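Local coordinates for outer surface protein (Bacillus cereus ATCC 14579, PDB 1X7F) that is of uncharacterised function but is probably a 6-phospho-N-acetylmuramidase that hydrolyses glycosides of 6-phosphorylated N-acetylmuramic acid, at residues Asp278-Glu282 against Val283-Ala287; Glu155-Ser159 against His160-Lys164. All blocks are in the same frame, centred on the assembly; numbering follows the deposited sequence. Where two conformers were deposited one is given.

Interaction 1: residues Asp278-Glu282 against Val283-Ala287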
# COMPACT_ATOMS: atom_id res chain seq x y z
N ASP A 278 26.58 13.04 -8.55
CA ASP A 278 27.04 14.42 -8.75
C ASP A 278 27.24 14.81 -10.22
O ASP A 278 27.02 15.96 -10.61
CB ASP A 278 28.36 14.66 -7.99
CG ASP A 278 28.18 14.65 -6.47
OD1 ASP A 278 27.04 14.78 -5.98
OD2 ASP A 278 29.15 14.51 -5.69
N GLU A 279 27.63 13.83 -11.02
CA GLU A 279 27.98 14.05 -12.42
C GLU A 279 26.78 14.10 -13.38
O GLU A 279 26.96 14.43 -14.56
CB GLU A 279 28.98 12.98 -12.88
CG GLU A 279 30.30 12.95 -12.08
CD GLU A 279 30.14 12.42 -10.65
OE1 GLU A 279 29.37 11.45 -10.43
OE2 GLU A 279 30.80 12.97 -9.74
N ALA A 280 25.58 13.81 -12.87
CA ALA A 280 24.37 13.76 -13.71
C ALA A 280 24.08 15.10 -14.37
O ALA A 280 24.02 16.13 -13.69
CB ALA A 280 23.16 13.27 -12.90
N THR A 281 23.91 15.10 -15.69
CA THR A 281 23.65 16.37 -16.41
C THR A 281 22.16 16.69 -16.34
O THR A 281 21.35 15.81 -16.03
CB THR A 281 24.11 16.31 -17.89
OG1 THR A 281 23.34 15.32 -18.59
CG2 THR A 281 25.58 15.85 -18.03
N GLU A 282 21.81 17.94 -16.66
CA GLU A 282 20.43 18.39 -16.70
C GLU A 282 19.56 17.56 -17.64
O GLU A 282 18.41 17.28 -17.32
CB GLU A 282 20.36 19.87 -17.09
CG GLU A 282 20.79 20.83 -15.98
CD GLU A 282 20.18 20.47 -14.63
OE1 GLU A 282 20.95 20.18 -13.69
OE2 GLU A 282 18.94 20.46 -14.50
N VAL A 283 20.10 17.17 -18.78
CA VAL A 283 19.35 16.39 -19.75
C VAL A 283 19.12 14.96 -19.23
O VAL A 283 18.06 14.38 -19.45
CB VAL A 283 19.99 16.42 -21.17
CG1 VAL A 283 21.33 15.72 -21.18
CG2 VAL A 283 19.07 15.78 -22.19
N GLU A 284 20.11 14.41 -18.53
CA GLU A 284 19.98 13.08 -17.92
C GLU A 284 18.91 13.09 -16.83
O GLU A 284 18.13 12.16 -16.74
CB GLU A 284 21.33 12.60 -17.35
CG GLU A 284 22.30 12.12 -18.42
CD GLU A 284 23.74 12.00 -17.94
OE1 GLU A 284 24.05 12.31 -16.76
OE2 GLU A 284 24.59 11.59 -18.77
N LYS A 285 18.88 14.15 -16.02
CA LYS A 285 17.86 14.31 -14.99
C LYS A 285 16.45 14.51 -15.58
O LYS A 285 15.50 14.00 -15.03
CB LYS A 285 18.20 15.48 -14.07
CG LYS A 285 19.45 15.27 -13.22
CD LYS A 285 19.50 16.37 -12.16
CE LYS A 285 20.81 16.37 -11.40
NZ LYS A 285 20.72 17.28 -10.22
N ARG A 286 16.34 15.25 -16.68
CA ARG A 286 15.05 15.44 -17.36
C ARG A 286 14.53 14.12 -17.95
O ARG A 286 13.36 13.79 -17.79
CB ARG A 286 15.15 16.51 -18.46
CG ARG A 286 13.81 16.94 -19.05
CD ARG A 286 13.87 17.92 -20.25
NE ARG A 286 15.09 18.72 -20.20
CZ ARG A 286 16.01 18.77 -21.15
NH1 ARG A 286 15.84 18.13 -22.31
NH2 ARG A 286 17.08 19.52 -20.95
N ALA A 287 15.42 13.38 -18.62
CA ALA A 287 15.09 12.04 -19.13
C ALA A 287 14.57 11.14 -18.02
O ALA A 287 13.67 10.35 -18.22
CB ALA A 287 16.31 11.40 -19.80
O HOH W 1 19.36 19.84 -11.54
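Thr281 and Glu284 bond to each other reciprocally where the chain enters helix 282-289. The backbone N of Thr281 donates to Glu284 OE1 over 3.0 Å, a nearly straight bond (166° at the hydrogen) that reaches the oxygen from above the carboxylate plane. In return Thr281 OG1 accepts from Glu284 N, but weakly, at 3.4 Å. With chi1 at 64°, OG1 lies between the backbone N and the carbonyl carbon of its own residue, turned to the first turn of the helix; there it also touches Val283 CG1 at 3.3 Å. This is a capping box with Thr281 as N-cap, and it gives a partner to an amide group that has no preceding turn to bond to. Behind it the regular helical pattern begins: Lys285 N bonds to Thr281 O at 3.0 Å and Arg286 N to Glu282 O. On the outer side, Glu282 bends back at its second torsion, and a water bridges its OE1 (2.7 Å) to Lys285 NZ (3.2 Å). Glu282 OE1 and Lys285 NZ themselves are too far apart, at 4.5 Å, for a direct salt bridge. The extended Lys285 chain runs back beside Ala280. Farther out, Arg321 forms a salt bridge with Glu284 OE1, so that one oxygen serves both the cap and a neighbouring loop. Phe318 packs on Val283 and Glu284, and Val361 of strand 358-364 touches Glu284 as well.

Interaction 2: residues Glu155-Ser159 against His160-Lys164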
# COMPACT_ATOMS: atom_id res chain seq x y z
N GLU A 155 -16.23 -18.79 -1.15
CA GLU A 155 -16.97 -19.81 -1.91
C GLU A 155 -18.09 -20.41 -1.07
O GLU A 155 -19.15 -20.77 -1.59
CB GLU A 155 -16.01 -20.93 -2.36
CG GLU A 155 -14.70 -20.45 -2.98
CD GLU A 155 -14.83 -20.08 -4.45
OE1 GLU A 155 -15.78 -20.56 -5.12
OE2 GLU A 155 -13.97 -19.33 -4.95
N ASN A 156 -17.83 -20.52 0.23
CA ASN A 156 -18.79 -21.02 1.21
C ASN A 156 -19.91 -20.00 1.46
O ASN A 156 -21.09 -20.32 1.30
CB ASN A 156 -18.04 -21.36 2.51
CG ASN A 156 -18.89 -22.10 3.52
OD1 ASN A 156 -19.68 -22.99 3.17
ND2 ASN A 156 -18.71 -21.76 4.79
N ILE A 157 -19.52 -18.77 1.82
CA ILE A 157 -20.44 -17.66 2.08
C ILE A 157 -21.37 -17.38 0.90
O ILE A 157 -22.58 -17.23 1.08
CB ILE A 157 -19.66 -16.37 2.49
CG1 ILE A 157 -18.92 -16.59 3.81
CG2 ILE A 157 -20.60 -15.16 2.60
CD1 ILE A 157 -17.87 -15.53 4.10
N LEU A 158 -20.81 -17.32 -0.31
CA LEU A 158 -21.57 -17.01 -1.52
C LEU A 158 -22.44 -18.17 -2.04
O LEU A 158 -23.32 -17.95 -2.88
CB LEU A 158 -20.66 -16.48 -2.62
CG LEU A 158 -19.82 -15.23 -2.28
CD1 LEU A 158 -18.76 -15.00 -3.33
CD2 LEU A 158 -20.69 -13.99 -2.11
N SER A 159 -22.19 -19.38 -1.55
CA SER A 159 -23.02 -20.55 -1.90
C SER A 159 -24.38 -20.47 -1.21
O SER A 159 -25.33 -21.15 -1.62
CB SER A 159 -22.31 -21.87 -1.57
OG SER A 159 -22.40 -22.18 -0.19
N HIS A 160 -24.45 -19.66 -0.15
CA HIS A 160 -25.72 -19.31 0.47
C HIS A 160 -26.25 -18.03 -0.20
O HIS A 160 -25.52 -17.36 -0.92
CB HIS A 160 -25.55 -19.12 1.99
CG HIS A 160 -24.81 -20.24 2.65
ND1 HIS A 160 -25.37 -21.49 2.86
CD2 HIS A 160 -23.55 -20.30 3.16
CE1 HIS A 160 -24.48 -22.27 3.47
NE2 HIS A 160 -23.38 -21.57 3.66
N GLN A 161 -27.53 -17.71 0.02
CA GLN A 161 -28.08 -16.47 -0.52
C GLN A 161 -27.49 -15.25 0.18
O GLN A 161 -27.94 -14.83 1.25
CB GLN A 161 -29.61 -16.47 -0.46
CG GLN A 161 -30.30 -16.90 -1.77
CD GLN A 161 -30.13 -18.39 -2.10
OE1 GLN A 161 -29.00 -18.89 -2.19
NE2 GLN A 161 -31.25 -19.08 -2.29
N ALA A 162 -26.45 -14.69 -0.45
CA ALA A 162 -25.66 -13.62 0.15
C ALA A 162 -25.53 -12.42 -0.77
O ALA A 162 -25.33 -12.57 -1.98
CB ALA A 162 -24.28 -14.13 0.53
N ASN A 163 -25.65 -11.22 -0.20
CA ASN A 163 -25.38 -9.99 -0.92
C ASN A 163 -23.88 -9.73 -0.96
O ASN A 163 -23.32 -9.13 -0.02
CB ASN A 163 -26.12 -8.80 -0.29
CG ASN A 163 -25.83 -7.45 -0.98
OD1 ASN A 163 -25.20 -7.44 -2.05
ND2 ASN A 163 -26.26 -6.34 -0.35
N LYS A 164 -23.24 -10.17 -2.05
CA LYS A 164 -21.80 -9.98 -2.28
C LYS A 164 -21.38 -8.51 -2.16
O LYS A 164 -20.26 -8.20 -1.73
CB LYS A 164 -21.41 -10.51 -3.67
CG LYS A 164 -19.93 -10.89 -3.80
CD LYS A 164 -19.28 -10.30 -5.06
CE LYS A 164 -19.50 -11.17 -6.30
NZ LYS A 164 -18.52 -10.81 -7.36
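His160 lays its imidazole ring over the hydroxyl of Ser159, whose OG sits 3.9 Å above the ring plane, over its centre. The same OG donates to Asn156 O at 2.7 Å, and Ser159 N bonds to that carbonyl too, so two donors grip one oxygen at the end of helix 153-157. His160 CD2 also approaches Asn156 O, at 3.1 Å. The ring is brought there by chi1 of -49°, which sets CG beside the backbone N, and it stands at 68° to the side-chain amide of Asn156, whose ND2 donates to Asp127 O. A type I beta turn from Ile157 to His160 carries the chain onward; its closing bond, from His160 N to Ile157 O, is weak at 3.3 Å. Past the turn, the chain curves back past the end of the helix. Ala162 CB rests 3.6 Å from Ile157 O. Lys164 CG crosses Leu158 CD2 at 3.6 Å, while the lysine ammonium goes on to bond His196 O. Residues 155-164 lead from helix 153-157 toward strand 167-170, the sixth parallel strand of what is evidently a (beta/alpha)8 barrel, and pack against helix 129-134, where Leu129 and Ala132 meet His160 and Ala132 also meets Ala162.

Interaction 2 comes first along the chain and interaction 1 follows well after it, and the two are on opposite sides of the chain's centre, with their own centres about 56 Å apart and their nearest atoms about 40 Å apart. They share no sheet. Residues 155-164 belong to the N-terminal region and link a helix to a strand of what is evidently its eight-stranded parallel barrel, whereas residues 278-287 belong to the C-terminal region and lead from strand 270-276 of the mixed sheet into helix 282-289. One contact therefore shapes the end of a helix and the other the start of one, each at a peripheral connection of its own region.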